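Local coordinates for protein angel homolog 2 (Homo sapiens, PDB 6RW0), which acts as a 2',3'-cyclic phosphatase of the CCR4 deadenylase family and probably binds mRNA 3' untranslated regions, at residues A[50-55]-A[146-151]; A[175-180]-A[189-194]. All coordinates share one frame; numbering follows the deposited sequence.

Overall arrangement
From the N terminus, strand 49-58 is the first of the strands involved and belongs to one sheet of the fold. Interaction 1 joins it to the start of strand 148-157, which belongs to the second sheet, and so closes a loop of some ninety residues of helix and strand. Interaction 2 follows in series: it pairs strands 171-179 and 189-195 across a short connection. The two loops neither nest nor cross. The contacts meet through strands 148-157 and 171-179, which are neighbours in the second sheet. There Leu151 N and Leu176 O lie 2.8 Å apart, a probable hydrogen bond. Phe52 also packs on Ile189. Interaction 1 joins the two sheets; interaction 2 lies within the second.

Interaction 1 of 2, residues A[50-55]-A[146-151]; sequences FDFSVM and SKFSLL
Lys147 NZ donates a hydrogen bond to the backbone oxygen Asp51 O at 2.8 Å. The ammonium group meets the carbonyl almost head-on, with a C=O...N angle of 176°. The lysine chain bends at both chi2 and chi3, and this carries its amine round to strand 49-58. On the way it runs past the outer end of the Phe50 ring, where Lys147 CE lies 3.8 Å from Phe50 CZ. The same Phe50 CZ is 3.7 Å from the backbone oxygen Lys147 O. Thus the lysine holds strand 49-58 by its polar tip and by its aliphatic part. Asp51 OD1 forms a salt bridge with Arg426 NE.

Next to the lysine, three aromatic rings form a cluster where the two sheets meet. Strands 49-58 and 148-157 belong to the two different sheets of the DNase I-like sandwich. Phe50 points its edge at the face of Phe148 in an offset T-shaped pair. Their planes stand at 77°, and Phe50 CE2 comes within 3.7 Å of Phe148 CE1. Phe148 in turn directs its edge toward the face of Phe52, with the planes nearly perpendicular and the centroids 6.0 Å apart. Phe148 CZ reaches Phe52 CB at 4.1 Å. The CG of Phe148 is anti to its carbonyl carbon (chi1 -55°), and from there the ring reaches the Phe50 and Phe52 rings, which lie side by side on strand 49-58. Phe148 also packs on Val100 and Leu177, from the two sheets, while Phe50 is covered further by Pro179 and Ile181. Next along strand 49-58, Ser53 N is hydrogen-bonded to Asp99 OD2, and Asp99 also touches Phe52 and Lys147.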
loop_
_atom_site.group_PDB
_atom_site.type_symbol
_atom_site.label_atom_id
_atom_site.label_comp_id
_atom_site.label_asym_id
_atom_site.label_seq_id
_atom_site.Cartn_x
_atom_site.Cartn_y
_atom_site.Cartn_z
ATOM N N PHE A 50 0.421 16.887 -17.229
ATOM C CA PHE A 50 -0.377 15.648 -17.288
ATOM C C PHE A 50 -0.932 15.460 -15.875
ATOM O O PHE A 50 -0.136 15.318 -14.996
ATOM C CB PHE A 50 0.458 14.454 -17.741
ATOM C CG PHE A 50 -0.277 13.143 -17.715
ATOM C CD1 PHE A 50 -1.226 12.834 -18.666
ATOM C CD2 PHE A 50 -0.025 12.212 -16.727
ATOM C CE1 PHE A 50 -1.888 11.621 -18.647
ATOM C CE2 PHE A 50 -0.697 11.008 -16.703
ATOM C CZ PHE A 50 -1.627 10.711 -17.658
ATOM N N ASP A 51 -2.243 15.453 -15.689
ATOM C CA ASP A 51 -2.865 15.317 -14.357
ATOM C C ASP A 51 -3.473 13.923 -14.278
ATOM O O ASP A 51 -3.997 13.476 -15.262
ATOM C CB ASP A 51 -3.943 16.375 -14.124
ATOM C CG ASP A 51 -3.412 17.782 -13.938
ATOM O OD1 ASP A 51 -2.223 17.946 -13.820
ATOM O OD2 ASP A 51 -4.229 18.690 -13.909
ATOM N N PHE A 52 -3.343 13.245 -13.148
ATOM C CA PHE A 52 -3.924 11.902 -12.979
ATOM C C PHE A 52 -4.178 11.681 -11.500
ATOM O O PHE A 52 -3.484 12.209 -10.680
ATOM C CB PHE A 52 -3.018 10.817 -13.565
ATOM C CG PHE A 52 -1.704 10.650 -12.859
ATOM C CD1 PHE A 52 -0.665 11.532 -13.057
ATOM C CD2 PHE A 52 -1.521 9.611 -11.973
ATOM C CE1 PHE A 52 0.535 11.370 -12.398
ATOM C CE2 PHE A 52 -0.319 9.452 -11.316
ATOM C CZ PHE A 52 0.706 10.329 -11.530
ATOM N N SER A 53 -5.180 10.874 -11.234
ATOM C CA SER A 53 -5.563 10.513 -9.881
ATOM C C SER A 53 -5.271 9.046 -9.596
ATOM O O SER A 53 -5.257 8.203 -10.503
ATOM C CB SER A 53 -7.049 10.796 -9.644
ATOM O OG SER A 53 -7.849 10.099 -10.588
ATOM N N VAL A 54 -5.029 8.761 -8.316
ATOM C CA VAL A 54 -4.657 7.440 -7.826
ATOM C C VAL A 54 -5.475 7.128 -6.585
ATOM O O VAL A 54 -5.509 7.929 -5.641
ATOM C CB VAL A 54 -3.160 7.352 -7.466
ATOM C CG1 VAL A 54 -2.816 5.943 -6.939
ATOM C CG2 VAL A 54 -2.282 7.709 -8.632
ATOM N N MET A 55 -6.071 5.954 -6.583
ATOM C CA MET A 55 -6.830 5.441 -5.433
ATOM C C MET A 55 -6.108 4.205 -4.884
ATOM O O MET A 55 -5.758 3.366 -5.692
ATOM C CB MET A 55 -8.237 5.035 -5.850
ATOM C CG MET A 55 -8.982 4.363 -4.730
ATOM S SD MET A 55 -10.626 3.834 -5.226
ATOM C CE MET A 55 -11.513 5.361 -4.992
ATOM N N SER A 146 -7.701 4.990 -21.546
ATOM C CA SER A 146 -7.754 6.338 -22.144
ATOM C C SER A 146 -6.600 7.211 -21.634
ATOM O O SER A 146 -6.284 8.155 -22.307
ATOM C CB SER A 146 -9.084 6.988 -21.887
ATOM O OG SER A 146 -9.225 7.391 -20.543
ATOM N N LYS A 147 -6.065 6.967 -20.438
ATOM C CA LYS A 147 -5.016 7.816 -19.830
ATOM C C LYS A 147 -3.603 7.251 -19.980
ATOM O O LYS A 147 -2.699 8.034 -19.955
ATOM C CB LYS A 147 -5.300 7.996 -18.339
ATOM C CG LYS A 147 -6.490 8.873 -18.005
ATOM C CD LYS A 147 -6.266 10.339 -18.269
ATOM C CE LYS A 147 -5.359 11.030 -17.279
ATOM N NZ LYS A 147 -5.362 12.500 -17.475
ATOM N N PHE A 148 -3.425 5.948 -20.128
ATOM C CA PHE A 148 -2.064 5.377 -20.191
ATOM C C PHE A 148 -1.977 4.144 -21.084
ATOM O O PHE A 148 -2.960 3.473 -21.280
ATOM C CB PHE A 148 -1.612 4.808 -18.836
ATOM C CG PHE A 148 -1.665 5.741 -17.660
ATOM C CD1 PHE A 148 -0.592 6.534 -17.349
ATOM C CD2 PHE A 148 -2.778 5.794 -16.853
ATOM C CE1 PHE A 148 -0.646 7.372 -16.262
ATOM C CE2 PHE A 148 -2.830 6.650 -15.773
ATOM C CZ PHE A 148 -1.759 7.432 -15.475
ATOM N N SER A 149 -0.778 3.893 -21.591
ATOM C CA SER A 149 -0.417 2.611 -22.172
ATOM C C SER A 149 0.501 1.859 -21.216
ATOM O O SER A 149 1.232 2.457 -20.422
ATOM C CB SER A 149 0.329 2.774 -23.499
ATOM O OG SER A 149 -0.488 3.374 -24.492
ATOM N N LEU A 150 0.482 0.540 -21.314
ATOM C CA LEU A 150 1.266 -0.309 -20.433
ATOM C C LEU A 150 2.608 -0.618 -21.078
ATOM O O LEU A 150 2.659 -1.164 -22.184
ATOM C CB LEU A 150 0.490 -1.597 -20.206
ATOM C CG LEU A 150 1.103 -2.645 -19.289
ATOM C CD1 LEU A 150 1.415 -2.084 -17.922
ATOM C CD2 LEU A 150 0.117 -3.799 -19.228
ATOM N N LEU A 151 3.692 -0.301 -20.371
ATOM C CA LEU A 151 5.024 -0.636 -20.858
ATOM C C LEU A 151 5.538 -1.955 -20.288
ATOM O O LEU A 151 6.178 -2.729 -21.009
ATOM C CB LEU A 151 6.012 0.485 -20.530
ATOM C CG LEU A 151 5.650 1.844 -21.134
ATOM C CD1 LEU A 151 6.706 2.873 -20.778
ATOM C CD2 LEU A 151 5.505 1.731 -22.633
#

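Interaction 2 of 2, residues A[175-180]-A[189-194]; sequences LLLQPK and ICVANT
Strands 171-179 and 189-195 run antiparallel, the axes of their short segments 4.8 Å apart at closest approach and at 144° to each other. Two hydrogen-bonded pairs, Leu175 with Val191 and Leu177 with Ile189, carry two backbone bonds each. Leu175 N reaches Val191 O at 2.8 Å, and Leu177 N reaches Ile189 O at 2.9 Å. Between them sits the non-hydrogen-bonded pair of Leu176 and Cys190. Here Cys190 CA also makes a CA-H...O contact of 3.4 Å with Leu175 O.

Leu175, Leu177, Ile189 and Val191 share one face of the sheet. Diagonally across it, Leu177 CD1 touches Val191 CG2 at 4.0 Å. Leu177 CG is anti to its carbonyl carbon (chi1 -57°), and from there its CD1 methyl meets the valine at an oblique crossing of the side chains. Toward the turn, Pro179 touches Ile189 by one ring carbon, with CG of Pro179 3.9 Å from the Ile189 CD1 methyl. Leu175 and Leu177 also rest on Ile141 and Phe143 of strand 137-144, respectively, so this face looks onto the other sheet. Further along the same face, Asn193 OD1 accepts a hydrogen bond from Gln104 NE2, and Asn193 ND2 donates one to Leu103 O.

The reverse face carries Leu176 and Cys190. The Leu176 CD1 methyl leans over the neighbouring strand, 4.1 Å from Cys190 CB and 3.7 Å from Ile189 O. Val220 of helix 203-220 covers Leu176 from outside, and Ile217 of the same helix packs on Ala192. This is a beta hairpin within one of the two sheets of the DNase I-like sandwich, mostly apolar on its inward face and backed by a helix.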
loop_
_atom_site.group_PDB
_atom_site.type_symbol
_atom_site.label_atom_id
_atom_site.label_comp_id
_atom_site.label_asym_id
_atom_site.label_seq_id
_atom_site.Cartn_x
_atom_site.Cartn_y
_atom_site.Cartn_z
ATOM N N LEU A 175 3.974 -1.599 -12.084
ATOM C CA LEU A 175 3.712 -1.365 -13.495
ATOM C C LEU A 175 4.506 -0.153 -13.949
ATOM O O LEU A 175 4.721 0.792 -13.185
ATOM C CB LEU A 175 2.229 -1.099 -13.782
ATOM C CG LEU A 175 1.190 -2.136 -13.361
ATOM C CD1 LEU A 175 -0.168 -1.831 -14.011
ATOM C CD2 LEU A 175 1.599 -3.560 -13.649
ATOM N N LEU A 176 4.927 -0.172 -15.203
ATOM C CA LEU A 176 5.479 1.009 -15.844
ATOM C C LEU A 176 4.474 1.441 -16.903
ATOM O O LEU A 176 4.118 0.642 -17.776
ATOM C CB LEU A 176 6.844 0.718 -16.450
ATOM C CG LEU A 176 7.571 1.992 -16.882
ATOM C CD1 LEU A 176 7.971 2.901 -15.719
ATOM C CD2 LEU A 176 8.802 1.615 -17.693
ATOM N N LEU A 177 3.984 2.665 -16.765
ATOM C CA LEU A 177 2.892 3.203 -17.601
ATOM C C LEU A 177 3.367 4.402 -18.418
ATOM O O LEU A 177 4.125 5.162 -17.910
ATOM C CB LEU A 177 1.734 3.652 -16.708
ATOM C CG LEU A 177 1.130 2.604 -15.784
ATOM C CD1 LEU A 177 0.007 3.218 -14.980
ATOM C CD2 LEU A 177 0.616 1.409 -16.557
ATOM N N GLN A 178 2.895 4.537 -19.648
ATOM C CA GLN A 178 3.231 5.688 -20.500
ATOM C C GLN A 178 1.995 6.589 -20.557
ATOM O O GLN A 178 0.990 6.144 -21.069
ATOM C CB GLN A 178 3.633 5.237 -21.896
ATOM C CG GLN A 178 4.051 6.401 -22.777
ATOM C CD GLN A 178 5.233 7.135 -22.211
ATOM O OE1 GLN A 178 6.181 6.538 -21.751
ATOM N NE2 GLN A 178 5.167 8.447 -22.197
ATOM N N PRO A 179 2.042 7.830 -20.047
ATOM C CA PRO A 179 0.914 8.734 -20.169
ATOM C C PRO A 179 0.539 8.933 -21.647
ATOM O O PRO A 179 1.412 9.066 -22.423
ATOM C CB PRO A 179 1.425 10.032 -19.545
ATOM C CG PRO A 179 2.451 9.566 -18.566
ATOM C CD PRO A 179 3.121 8.404 -19.262
ATOM N N LYS A 180 -0.751 8.940 -21.965
ATOM C CA LYS A 180 -1.246 9.103 -23.347
ATOM C C LYS A 180 -1.436 10.582 -23.657
ATOM O O LYS A 180 -2.521 11.064 -23.441
ATOM C CB LYS A 180 -2.572 8.371 -23.501
ATOM C CG LYS A 180 -2.431 6.906 -23.825
ATOM C CD LYS A 180 -3.648 6.319 -24.438
ATOM C CE LYS A 180 -3.496 4.835 -24.621
ATOM N NZ LYS A 180 -4.763 4.202 -25.022
ATOM N N ILE A 189 5.560 6.707 -15.921
ATOM C CA ILE A 189 5.254 6.726 -14.496
ATOM C C ILE A 189 5.290 5.296 -13.980
ATOM O O ILE A 189 4.719 4.388 -14.594
ATOM C CB ILE A 189 3.886 7.369 -14.218
ATOM C CG1 ILE A 189 3.902 8.808 -14.732
ATOM C CG2 ILE A 189 3.555 7.322 -12.730
ATOM C CD1 ILE A 189 2.578 9.485 -14.667
ATOM N N CYS A 190 5.958 5.099 -12.854
ATOM C CA CYS A 190 6.082 3.797 -12.231
ATOM C C CYS A 190 5.097 3.738 -11.075
ATOM O O CYS A 190 5.173 4.559 -10.158
ATOM C CB CYS A 190 7.507 3.627 -11.717
ATOM S SG CYS A 190 7.784 2.079 -10.867
ATOM N N VAL A 191 4.180 2.775 -11.114
ATOM C CA VAL A 191 3.178 2.603 -10.068
ATOM C C VAL A 191 3.433 1.276 -9.375
ATOM O O VAL A 191 3.481 0.223 -10.029
ATOM C CB VAL A 191 1.748 2.640 -10.633
ATOM C CG1 VAL A 191 0.726 2.444 -9.520
ATOM C CG2 VAL A 191 1.495 3.936 -11.373
ATOM N N ALA A 192 3.585 1.323 -8.057
ATOM C CA ALA A 192 3.858 0.147 -7.254
ATOM C C ALA A 192 2.756 -0.032 -6.225
ATOM O O ALA A 192 2.145 0.940 -5.773
ATOM C CB ALA A 192 5.202 0.273 -6.555
ATOM N N ASN A 193 2.495 -1.293 -5.875
ATOM C CA ASN A 193 1.454 -1.658 -4.924
ATOM C C ASN A 193 1.919 -2.882 -4.153
ATOM O O ASN A 193 2.538 -3.786 -4.724
ATOM C CB ASN A 193 0.173 -1.942 -5.720
ATOM C CG ASN A 193 -1.033 -2.261 -4.846
ATOM O OD1 ASN A 193 -1.061 -1.964 -3.658
ATOM N ND2 ASN A 193 -2.057 -2.841 -5.460
ATOM N N THR A 194 1.629 -2.907 -2.853
ATOM C CA THR A 194 1.965 -4.070 -2.049
ATOM C C THR A 194 1.033 -4.166 -0.858
ATOM O O THR A 194 0.295 -3.232 -0.531
ATOM C CB THR A 194 3.435 -4.032 -1.599
ATOM O OG1 THR A 194 3.825 -5.307 -1.075
ATOM C CG2 THR A 194 3.673 -2.999 -0.496
#